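Local coordinates for protein cysteine synthase 3 (Entamoeba histolytica, PDB 6KR5) that makes L-cysteine from O-acetyl-L-serine and sulfide as a pyridoxal-phosphate-dependent O-acetylserine sulfhydrylase, at residues G31-P36 / K327-D332; T24-L29 / I44-E49; W263-R267 / D317-E323. All coordinates share one frame; numbering follows the deposited sequence.

Overall arrangement
All three contacts lie in the part of the chain built on the mixed six-stranded sheet. Contact 2 (24-29 with 44-49) is the core one. It pairs the two strands at one border of that sheet through backbone bonds, and the second subunit extends the sheet beyond it. Contacts 1 and 3 are only partly buried and hold the C-terminal region on by side-chain ionic and polar bonds. Contact 3 ties the loop 317-323 to helix 259-273; contact 1 ties the following helix, 327-335, to the loop between the strands of contact 2. The contacts touch through T33 and I44 (1 and 2) and through V32 and M265 (1 and 3).

Contact 1 (G31-P36 / K327-D332); sequences GVTDHP and KQQVLD
The ammonium group of K327 is gripped by two oxygens of the loop 31-36. K327 NZ donates to G31 O at 2.9 Å and forms a salt bridge with D34 OD2, with NZ and OD2 3.0 Å apart. The contact docks the C-terminal helix 327-335 on the loop between strands 26-28 and 43-48. G31 to D34 form a type I beta turn. D34 is also the centre of an inverse gamma turn. K327 therefore bridges the first and last residues of the beta turn. Its chain leaves the helix with CG anti to the backbone N (chi1 180°) and bends at chi3, which brings NZ within bonding distance of both acceptors. D34 turns its anti lone pair to the lysine, and the two side chains cross at about a right angle.

One helical turn on, L331 points at the loop. Its CD1 lies 3.7 Å from V32 O and 3.6 Å from D34 O. V32 O is buried here and has no polar partner in the model. L331 CD2 packs on V32 CB, and L331 CB lies 3.7 Å from H35 CD2. V32 also touches M265 of helix 259-273, and D273 of that helix accepts from the backbone N of G31 and V32. P36 CD sits over one face of the H35 ring, near its rim.

A further polar bond lies toward the end of segment 31-36. H35 places its ring toward the helix with CG anti to the backbone N (chi1 -166°). ND1, the other ring nitrogen, hydrogen-bonds to S37 OG. H35 NE2 donates to D332 OD1 at 2.7 Å, and the ring and carboxylate planes stand 82° apart.

Contact 2 (T24-L29 / I44-E49); sequences TPLVEL and ILVKLE
V27 and V46 form the hydrogen-bonded pair at the middle of this antiparallel strand pairing. V27 N donates to V46 O, and V46 N to V27 O at 2.8 Å. L48 N to P25 O and L29 N to I44 O continue the pattern. Beyond L29, a water donates to L29 O and accepts from I44 N. L26 with K47 and E28 with L45 are the non-hydrogen-bonded pairs.

The apolar contacts fall on two faces. On one, L26 CD1 packs against L45 CB at 3.6 Å, and L45 CD2 lies alongside E28 CG. On the other, V27 CG2 meets L48 CD1 at 3.6 Å, and the L29 side chain crosses that of V46 at about a right angle, CD1 on CG1.

The polar side chains gather at T24. T24 OG1 donates to E49 OE2 at 2.7 Å, from above the carboxylate plane, and accepts from K47 NZ at 2.9 Å. K47 bends at chi4 (67°) to bring NZ there. E175 forms a salt bridge with K47, and R60 one with E49.

In the dimer, L26 and V27 pair with a parallel strand of the second subunit. Backbone bonding thus carries the sheet across the interface, while the T24 hydroxyl links two oppositely charged groups in the buried core.

Contact 3 (W263-R267 / D317-E323); sequences WKMAR and DLYKTIE
R267 grips E323 side-on with two nitrogens, one to each carboxylate oxygen. R267 NE donates to the syn lone pair of E323 OE1 at 2.7 Å, nearly straight (173°). R267 NH2 donates to E323 OE2 at 2.8 Å. The guanidinium and carboxylate planes are only 22° apart. R267 NH1 completes the set with a bond to L318 O at 3.0 Å, in the guanidinium plane. A bend at chi3 (-71°) folds the guanidinium back over its own helix, with W263 O above the centre of one face. T321 CB lies over the opposite face, toward its rim, 3.7 Å from R267 NH1.

Waters add further links. One donates to both K264 O and E323 OE1. Another donates to A266 O and accepts from Y319 OH.

Packing lies around these bonds. K264 CG rests 3.7 Å from E323 CD, while K264 NZ hydrogen-bonds to S333 OG of helix 327-335. L318 CD1 touches both W263 CB, at 3.8 Å, and A266 CB. Y319 also packs on M118 of the second subunit.

A bidentate arginine-glutamate salt bridge with an added carbonyl bond holds the irregular loop before helix 327-335 against helix 259-273 in what is, by family, the fold type II of pyridoxal-phosphate enzymes.

Contact 1 (G31-P36 / K327-D332)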
loop_
_atom_site.group_PDB
_atom_site.type_symbol
_atom_site.label_atom_id
_atom_site.label_comp_id
_atom_site.label_asym_id
_atom_site.label_seq_id
_atom_site.Cartn_x
_atom_site.Cartn_y
_atom_site.Cartn_z
ATOM N N GLY B 31 -3.497 -21.089 -0.714
ATOM C CA GLY B 31 -4.928 -21.295 -0.830
ATOM C C GLY B 31 -5.350 -21.632 -2.243
ATOM O O GLY B 31 -6.076 -22.603 -2.473
ATOM N N VAL B 32 -4.888 -20.842 -3.217
ATOM C CA VAL B 32 -5.286 -21.069 -4.604
ATOM C C VAL B 32 -4.426 -22.106 -5.309
ATOM O O VAL B 32 -4.736 -22.465 -6.450
ATOM C CB VAL B 32 -5.285 -19.762 -5.425
ATOM C CG1 VAL B 32 -6.331 -18.802 -4.881
ATOM C CG2 VAL B 32 -3.890 -19.120 -5.477
ATOM N N THR B 33 -3.368 -22.614 -4.667
ATOM C CA THR B 33 -2.585 -23.712 -5.226
ATOM C C THR B 33 -3.096 -25.070 -4.773
ATOM O O THR B 33 -2.572 -26.095 -5.227
ATOM C CB THR B 33 -1.104 -23.582 -4.846
ATOM O OG1 THR B 33 -0.958 -23.736 -3.428
ATOM C CG2 THR B 33 -0.548 -22.230 -5.290
ATOM N N ASP B 34 -4.108 -25.084 -3.902
ATOM C CA ASP B 34 -4.732 -26.288 -3.352
ATOM C C ASP B 34 -5.704 -26.832 -4.397
ATOM O O ASP B 34 -6.919 -26.627 -4.339
ATOM C CB ASP B 34 -5.421 -25.941 -2.035
ATOM C CG ASP B 34 -6.149 -27.116 -1.402
ATOM O OD1 ASP B 34 -5.799 -28.285 -1.671
ATOM O OD2 ASP B 34 -7.086 -26.839 -0.625
ATOM N N HIS B 35 -5.144 -27.531 -5.384
ATOM C CA HIS B 35 -5.915 -28.068 -6.495
ATOM C C HIS B 35 -5.200 -29.295 -7.039
ATOM O O HIS B 35 -3.967 -29.292 -7.122
ATOM C CB HIS B 35 -6.100 -27.041 -7.618
ATOM C CG HIS B 35 -7.140 -27.431 -8.621
ATOM N ND1 HIS B 35 -6.830 -28.027 -9.824
ATOM C CD2 HIS B 35 -8.489 -27.326 -8.590
ATOM C CE1 HIS B 35 -7.943 -28.260 -10.496
ATOM N NE2 HIS B 35 -8.964 -27.844 -9.770
ATOM N N PRO B 36 -5.934 -30.348 -7.413
ATOM C CA PRO B 36 -5.272 -31.574 -7.888
ATOM C C PRO B 36 -4.360 -31.371 -9.082
ATOM O O PRO B 36 -3.426 -32.162 -9.262
ATOM C CB PRO B 36 -6.454 -32.489 -8.241
ATOM C CG PRO B 36 -7.561 -32.023 -7.355
ATOM C CD PRO B 36 -7.384 -30.531 -7.232
ATOM N N LYS B 327 -14.384 -22.822 -2.754
ATOM C CA LYS B 327 -13.050 -22.707 -3.338
ATOM C C LYS B 327 -12.829 -23.751 -4.420
ATOM O O LYS B 327 -12.308 -23.443 -5.498
ATOM C CB LYS B 327 -11.966 -22.839 -2.268
ATOM C CG LYS B 327 -10.578 -22.720 -2.872
ATOM C CD LYS B 327 -9.482 -22.636 -1.819
ATOM C CE LYS B 327 -8.847 -23.995 -1.592
ATOM N NZ LYS B 327 -7.769 -23.914 -0.575
ATOM N N GLN B 328 -13.243 -24.995 -4.175
ATOM C CA GLN B 328 -12.986 -26.007 -5.190
ATOM C C GLN B 328 -13.794 -25.743 -6.453
ATOM O O GLN B 328 -13.295 -25.949 -7.566
ATOM C CB GLN B 328 -13.254 -27.406 -4.640
ATOM C CG GLN B 328 -12.048 -27.972 -3.892
ATOM C CD GLN B 328 -10.739 -27.803 -4.666
ATOM O OE1 GLN B 328 -9.777 -27.213 -4.166
ATOM N NE2 GLN B 328 -10.697 -28.334 -5.885
ATOM N N GLN B 329 -15.035 -25.269 -6.313
ATOM C CA GLN B 329 -15.800 -24.937 -7.509
ATOM C C GLN B 329 -15.119 -23.830 -8.296
ATOM O O GLN B 329 -15.050 -23.883 -9.529
ATOM C CB GLN B 329 -17.220 -24.521 -7.145
ATOM C CG GLN B 329 -18.052 -25.683 -6.604
ATOM C CD GLN B 329 -19.481 -25.284 -6.310
ATOM O OE1 GLN B 329 -19.784 -24.742 -5.238
ATOM N NE2 GLN B 329 -20.373 -25.557 -7.260
ATOM N N VAL B 330 -14.619 -22.812 -7.595
ATOM C CA VAL B 330 -13.977 -21.697 -8.283
ATOM C C VAL B 330 -12.687 -22.151 -8.947
ATOM O O VAL B 330 -12.432 -21.831 -10.112
ATOM C CB VAL B 330 -13.732 -20.531 -7.307
ATOM C CG1 VAL B 330 -12.838 -19.491 -7.963
ATOM C CG2 VAL B 330 -15.047 -19.900 -6.917
ATOM N N LEU B 331 -11.846 -22.894 -8.222
ATOM C CA LEU B 331 -10.575 -23.314 -8.812
ATOM C C LEU B 331 -10.789 -24.307 -9.949
ATOM O O LEU B 331 -10.071 -24.264 -10.951
ATOM C CB LEU B 331 -9.661 -23.910 -7.750
ATOM C CG LEU B 331 -9.137 -22.906 -6.722
ATOM C CD1 LEU B 331 -8.194 -23.609 -5.768
ATOM C CD2 LEU B 331 -8.432 -21.745 -7.404
ATOM N N ASP B 332 -11.770 -25.210 -9.815
ATOM C CA ASP B 332 -12.099 -26.098 -10.929
ATOM C C ASP B 332 -12.497 -25.302 -12.170
ATOM O O ASP B 332 -12.088 -25.636 -13.288
ATOM C CB ASP B 332 -13.231 -27.048 -10.539
ATOM C CG ASP B 332 -12.744 -28.282 -9.796
ATOM O OD1 ASP B 332 -11.526 -28.547 -9.781
ATOM O OD2 ASP B 332 -13.599 -28.999 -9.228
#

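Contact 2 (T24-L29 / I44-E49)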
loop_
_atom_site.group_PDB
_atom_site.type_symbol
_atom_site.label_atom_id
_atom_site.label_comp_id
_atom_site.label_asym_id
_atom_site.label_seq_id
_atom_site.Cartn_x
_atom_site.Cartn_y
_atom_site.Cartn_z
ATOM N N THR B 24 10.801 -5.673 -2.649
ATOM C CA THR B 24 9.448 -6.106 -2.306
ATOM C C THR B 24 9.399 -7.583 -1.925
ATOM O O THR B 24 10.264 -8.368 -2.317
ATOM C CB THR B 24 8.513 -5.856 -3.483
ATOM O OG1 THR B 24 9.008 -6.544 -4.631
ATOM C CG2 THR B 24 8.414 -4.353 -3.780
ATOM N N PRO B 25 8.391 -7.988 -1.150
ATOM C CA PRO B 25 8.375 -9.359 -0.626
ATOM C C PRO B 25 8.011 -10.379 -1.683
ATOM O O PRO B 25 7.240 -10.105 -2.605
ATOM C CB PRO B 25 7.291 -9.317 0.457
ATOM C CG PRO B 25 6.926 -7.888 0.631
ATOM C CD PRO B 25 7.269 -7.193 -0.637
ATOM N N LEU B 26 8.568 -11.577 -1.517
ATOM C CA LEU B 26 8.232 -12.752 -2.313
ATOM C C LEU B 26 7.550 -13.750 -1.378
ATOM O O LEU B 26 8.149 -14.165 -0.379
ATOM C CB LEU B 26 9.489 -13.345 -2.947
ATOM C CG LEU B 26 9.315 -14.475 -3.952
ATOM C CD1 LEU B 26 8.437 -14.057 -5.112
ATOM C CD2 LEU B 26 10.685 -14.896 -4.460
ATOM N N VAL B 27 6.298 -14.105 -1.685
ATOM C CA VAL B 27 5.397 -14.793 -0.757
ATOM C C VAL B 27 4.855 -16.069 -1.394
ATOM O O VAL B 27 4.471 -16.080 -2.568
ATOM C CB VAL B 27 4.233 -13.867 -0.337
ATOM C CG1 VAL B 27 3.307 -14.553 0.685
ATOM C CG2 VAL B 27 4.781 -12.552 0.215
ATOM N N GLU B 28 4.789 -17.142 -0.605
ATOM C CA GLU B 28 4.192 -18.387 -1.083
ATOM C C GLU B 28 2.676 -18.272 -1.202
ATOM O O GLU B 28 2.006 -17.780 -0.285
ATOM C CB GLU B 28 4.513 -19.533 -0.125
ATOM C CG GLU B 28 5.994 -19.830 0.070
ATOM C CD GLU B 28 6.242 -20.856 1.177
ATOM O OE1 GLU B 28 5.343 -21.079 2.015
ATOM O OE2 GLU B 28 7.351 -21.437 1.203
ATOM N N LEU B 29 2.136 -18.776 -2.323
ATOM C CA LEU B 29 0.704 -19.049 -2.450
ATOM C C LEU B 29 0.387 -20.430 -1.882
ATOM O O LEU B 29 1.168 -21.370 -2.054
ATOM C CB LEU B 29 0.278 -18.991 -3.916
ATOM C CG LEU B 29 0.196 -17.610 -4.545
ATOM C CD1 LEU B 29 -0.349 -17.737 -5.969
ATOM C CD2 LEU B 29 -0.665 -16.664 -3.711
ATOM N N ILE B 44 4.845 -21.991 -5.904
ATOM C CA ILE B 44 4.300 -20.858 -6.645
ATOM C C ILE B 44 4.409 -19.636 -5.747
ATOM O O ILE B 44 3.747 -19.558 -4.706
ATOM C CB ILE B 44 2.851 -21.093 -7.096
ATOM C CG1 ILE B 44 2.766 -22.371 -7.941
ATOM C CG2 ILE B 44 2.375 -19.913 -7.932
ATOM C CD1 ILE B 44 2.372 -23.601 -7.182
ATOM N N LEU B 45 5.252 -18.686 -6.143
ATOM C CA LEU B 45 5.589 -17.529 -5.325
ATOM C C LEU B 45 5.131 -16.265 -6.027
ATOM O O LEU B 45 5.274 -16.150 -7.249
ATOM C CB LEU B 45 7.097 -17.446 -5.075
ATOM C CG LEU B 45 7.763 -18.737 -4.616
ATOM C CD1 LEU B 45 9.275 -18.496 -4.510
ATOM C CD2 LEU B 45 7.166 -19.196 -3.288
ATOM N N VAL B 46 4.605 -15.311 -5.258
ATOM C CA VAL B 46 4.131 -14.045 -5.810
ATOM C C VAL B 46 5.004 -12.909 -5.296
ATOM O O VAL B 46 5.287 -12.818 -4.095
ATOM C CB VAL B 46 2.641 -13.801 -5.490
ATOM C CG1 VAL B 46 1.777 -14.733 -6.325
ATOM C CG2 VAL B 46 2.332 -13.956 -3.999
ATOM N N LYS B 47 5.422 -12.033 -6.209
ATOM C CA LYS B 47 6.235 -10.873 -5.862
ATOM C C LYS B 47 5.318 -9.661 -5.788
ATOM O O LYS B 47 4.689 -9.297 -6.784
ATOM C CB LYS B 47 7.348 -10.646 -6.884
ATOM C CG LYS B 47 8.305 -9.540 -6.442
ATOM C CD LYS B 47 9.637 -9.608 -7.142
ATOM C CE LYS B 47 10.569 -8.504 -6.647
ATOM N NZ LYS B 47 11.010 -8.613 -5.219
ATOM N N LEU B 48 5.231 -9.053 -4.604
ATOM C CA LEU B 48 4.171 -8.086 -4.304
ATOM C C LEU B 48 4.674 -6.666 -4.537
ATOM O O LEU B 48 5.165 -6.000 -3.619
ATOM C CB LEU B 48 3.678 -8.284 -2.879
ATOM C CG LEU B 48 3.290 -9.731 -2.623
ATOM C CD1 LEU B 48 2.776 -9.853 -1.205
ATOM C CD2 LEU B 48 2.226 -10.151 -3.582
ATOM N N GLU B 49 4.490 -6.179 -5.769
ATOM C CA GLU B 49 4.905 -4.820 -6.082
ATOM C C GLU B 49 3.999 -3.787 -5.431
ATOM O O GLU B 49 4.311 -2.590 -5.457
ATOM C CB GLU B 49 4.981 -4.646 -7.600
ATOM C CG GLU B 49 6.102 -5.504 -8.195
ATOM C CD GLU B 49 7.470 -5.064 -7.685
ATOM O OE1 GLU B 49 7.777 -3.867 -7.864
ATOM O OE2 GLU B 49 8.224 -5.897 -7.122
HETATM O O HOH W 1 3.398 -22.550 -3.404
#

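Contact 3 (W263-R267 / D317-E323)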
loop_
_atom_site.group_PDB
_atom_site.type_symbol
_atom_site.label_atom_id
_atom_site.label_comp_id
_atom_site.label_asym_id
_atom_site.label_seq_id
_atom_site.Cartn_x
_atom_site.Cartn_y
_atom_site.Cartn_z
ATOM N N TRP B 263 -10.331 -11.386 -13.366
ATOM C CA TRP B 263 -11.056 -10.811 -12.241
ATOM C C TRP B 263 -11.432 -11.882 -11.229
ATOM O O TRP B 263 -11.286 -11.684 -10.020
ATOM C CB TRP B 263 -12.315 -10.108 -12.717
ATOM C CG TRP B 263 -12.091 -8.949 -13.599
ATOM C CD1 TRP B 263 -10.927 -8.248 -13.786
ATOM C CD2 TRP B 263 -13.077 -8.327 -14.423
ATOM N NE1 TRP B 263 -11.139 -7.225 -14.692
ATOM C CE2 TRP B 263 -12.448 -7.256 -15.094
ATOM C CE3 TRP B 263 -14.429 -8.586 -14.675
ATOM C CZ2 TRP B 263 -13.134 -6.430 -15.978
ATOM C CZ3 TRP B 263 -15.106 -7.770 -15.560
ATOM C CH2 TRP B 263 -14.455 -6.710 -16.204
ATOM N N LYS B 264 -11.958 -13.014 -11.715
ATOM C CA LYS B 264 -12.319 -14.107 -10.818
ATOM C C LYS B 264 -11.099 -14.615 -10.051
ATOM O O LYS B 264 -11.176 -14.862 -8.842
ATOM C CB LYS B 264 -12.975 -15.235 -11.613
ATOM C CG LYS B 264 -13.462 -16.380 -10.737
ATOM C CD LYS B 264 -14.558 -17.196 -11.422
ATOM C CE LYS B 264 -14.016 -17.992 -12.580
ATOM N NZ LYS B 264 -15.079 -18.706 -13.353
ATOM N N MET B 265 -9.959 -14.762 -10.736
ATOM C CA MET B 265 -8.733 -15.158 -10.047
ATOM C C MET B 265 -8.362 -14.167 -8.947
ATOM O O MET B 265 -7.991 -14.573 -7.838
ATOM C CB MET B 265 -7.583 -15.292 -11.043
ATOM C CG MET B 265 -6.338 -15.892 -10.416
ATOM S SD MET B 265 -6.440 -17.703 -10.332
ATOM C CE MET B 265 -6.657 -17.959 -8.577
ATOM N N ALA B 266 -8.445 -12.864 -9.236
ATOM C CA ALA B 266 -8.088 -11.863 -8.232
ATOM C C ALA B 266 -8.976 -11.977 -7.004
ATOM O O ALA B 266 -8.495 -11.865 -5.872
ATOM C CB ALA B 266 -8.185 -10.462 -8.834
ATOM N N ARG B 267 -10.274 -12.205 -7.208
ATOM C CA ARG B 267 -11.176 -12.380 -6.073
ATOM C C ARG B 267 -10.823 -13.621 -5.271
ATOM O O ARG B 267 -10.937 -13.625 -4.040
ATOM C CB ARG B 267 -12.622 -12.464 -6.551
ATOM C CG ARG B 267 -13.174 -11.134 -7.026
ATOM C CD ARG B 267 -14.677 -11.204 -7.247
ATOM N NE ARG B 267 -15.038 -11.998 -8.422
ATOM C CZ ARG B 267 -15.140 -11.514 -9.657
ATOM N NH1 ARG B 267 -14.902 -10.228 -9.893
ATOM N NH2 ARG B 267 -15.494 -12.316 -10.648
ATOM N N ASP B 317 -16.164 -2.997 -10.481
ATOM C CA ASP B 317 -16.957 -4.051 -9.868
ATOM C C ASP B 317 -16.114 -5.258 -9.480
ATOM O O ASP B 317 -16.682 -6.313 -9.171
ATOM C CB ASP B 317 -18.099 -4.468 -10.798
ATOM C CG ASP B 317 -19.325 -3.574 -10.652
ATOM O OD1 ASP B 317 -19.256 -2.595 -9.877
ATOM O OD2 ASP B 317 -20.355 -3.851 -11.306
ATOM N N LEU B 318 -14.780 -5.114 -9.468
ATOM C CA LEU B 318 -13.895 -6.244 -9.177
ATOM C C LEU B 318 -14.308 -6.951 -7.898
ATOM O O LEU B 318 -14.231 -8.181 -7.804
ATOM C CB LEU B 318 -12.433 -5.776 -9.080
ATOM C CG LEU B 318 -11.354 -6.819 -8.725
ATOM C CD1 LEU B 318 -11.242 -7.890 -9.805
ATOM C CD2 LEU B 318 -9.997 -6.181 -8.501
ATOM N N TYR B 319 -14.776 -6.199 -6.907
ATOM C CA TYR B 319 -15.191 -6.782 -5.640
ATOM C C TYR B 319 -16.681 -6.640 -5.381
ATOM O O TYR B 319 -17.133 -6.890 -4.257
ATOM C CB TYR B 319 -14.394 -6.163 -4.507
ATOM C CG TYR B 319 -12.923 -6.376 -4.680
ATOM C CD1 TYR B 319 -12.387 -7.653 -4.672
ATOM C CD2 TYR B 319 -12.072 -5.304 -4.888
ATOM C CE1 TYR B 319 -11.051 -7.862 -4.822
ATOM C CE2 TYR B 319 -10.736 -5.501 -5.045
ATOM C CZ TYR B 319 -10.224 -6.775 -5.012
ATOM O OH TYR B 319 -8.881 -6.968 -5.149
ATOM N N LYS B 320 -17.448 -6.246 -6.390
ATOM C CA LYS B 320 -18.901 -6.249 -6.312
ATOM C C LYS B 320 -19.456 -7.601 -6.748
ATOM O O LYS B 320 -20.311 -8.173 -6.063
ATOM C CB LYS B 320 -19.477 -5.120 -7.172
ATOM N N THR B 321 -18.962 -8.117 -7.876
ATOM C CA THR B 321 -19.291 -9.469 -8.310
ATOM C C THR B 321 -18.876 -10.481 -7.250
ATOM O O THR B 321 -17.825 -10.349 -6.617
ATOM C CB THR B 321 -18.586 -9.783 -9.629
ATOM O OG1 THR B 321 -18.706 -8.661 -10.513
ATOM C CG2 THR B 321 -19.182 -11.019 -10.287
ATOM N N ILE B 322 -19.703 -11.503 -7.056
ATOM C CA ILE B 322 -19.461 -12.503 -6.025
ATOM C C ILE B 322 -19.589 -13.889 -6.640
ATOM O O ILE B 322 -20.598 -14.196 -7.285
ATOM C CB ILE B 322 -20.435 -12.333 -4.841
ATOM C CG1 ILE B 322 -20.048 -13.262 -3.686
ATOM C CG2 ILE B 322 -21.872 -12.549 -5.290
ATOM C CD1 ILE B 322 -18.759 -12.860 -2.987
ATOM N N GLU B 323 -18.559 -14.718 -6.460
ATOM C CA GLU B 323 -18.663 -16.125 -6.824
ATOM C C GLU B 323 -19.436 -16.853 -5.739
ATOM O O GLU B 323 -19.071 -16.793 -4.560
ATOM C CB GLU B 323 -17.289 -16.765 -6.998
ATOM C CG GLU B 323 -16.709 -16.609 -8.392
ATOM C CD GLU B 323 -16.307 -15.180 -8.673
ATOM O OE1 GLU B 323 -15.568 -14.609 -7.845
ATOM O OE2 GLU B 323 -16.747 -14.631 -9.705
HETATM O O HOH W 2 -13.395 -16.028 -7.304
HETATM O O HOH W 3 -7.649 -9.148 -5.077
HETATM O O HOH W 4 -16.444 -8.565 -11.898
#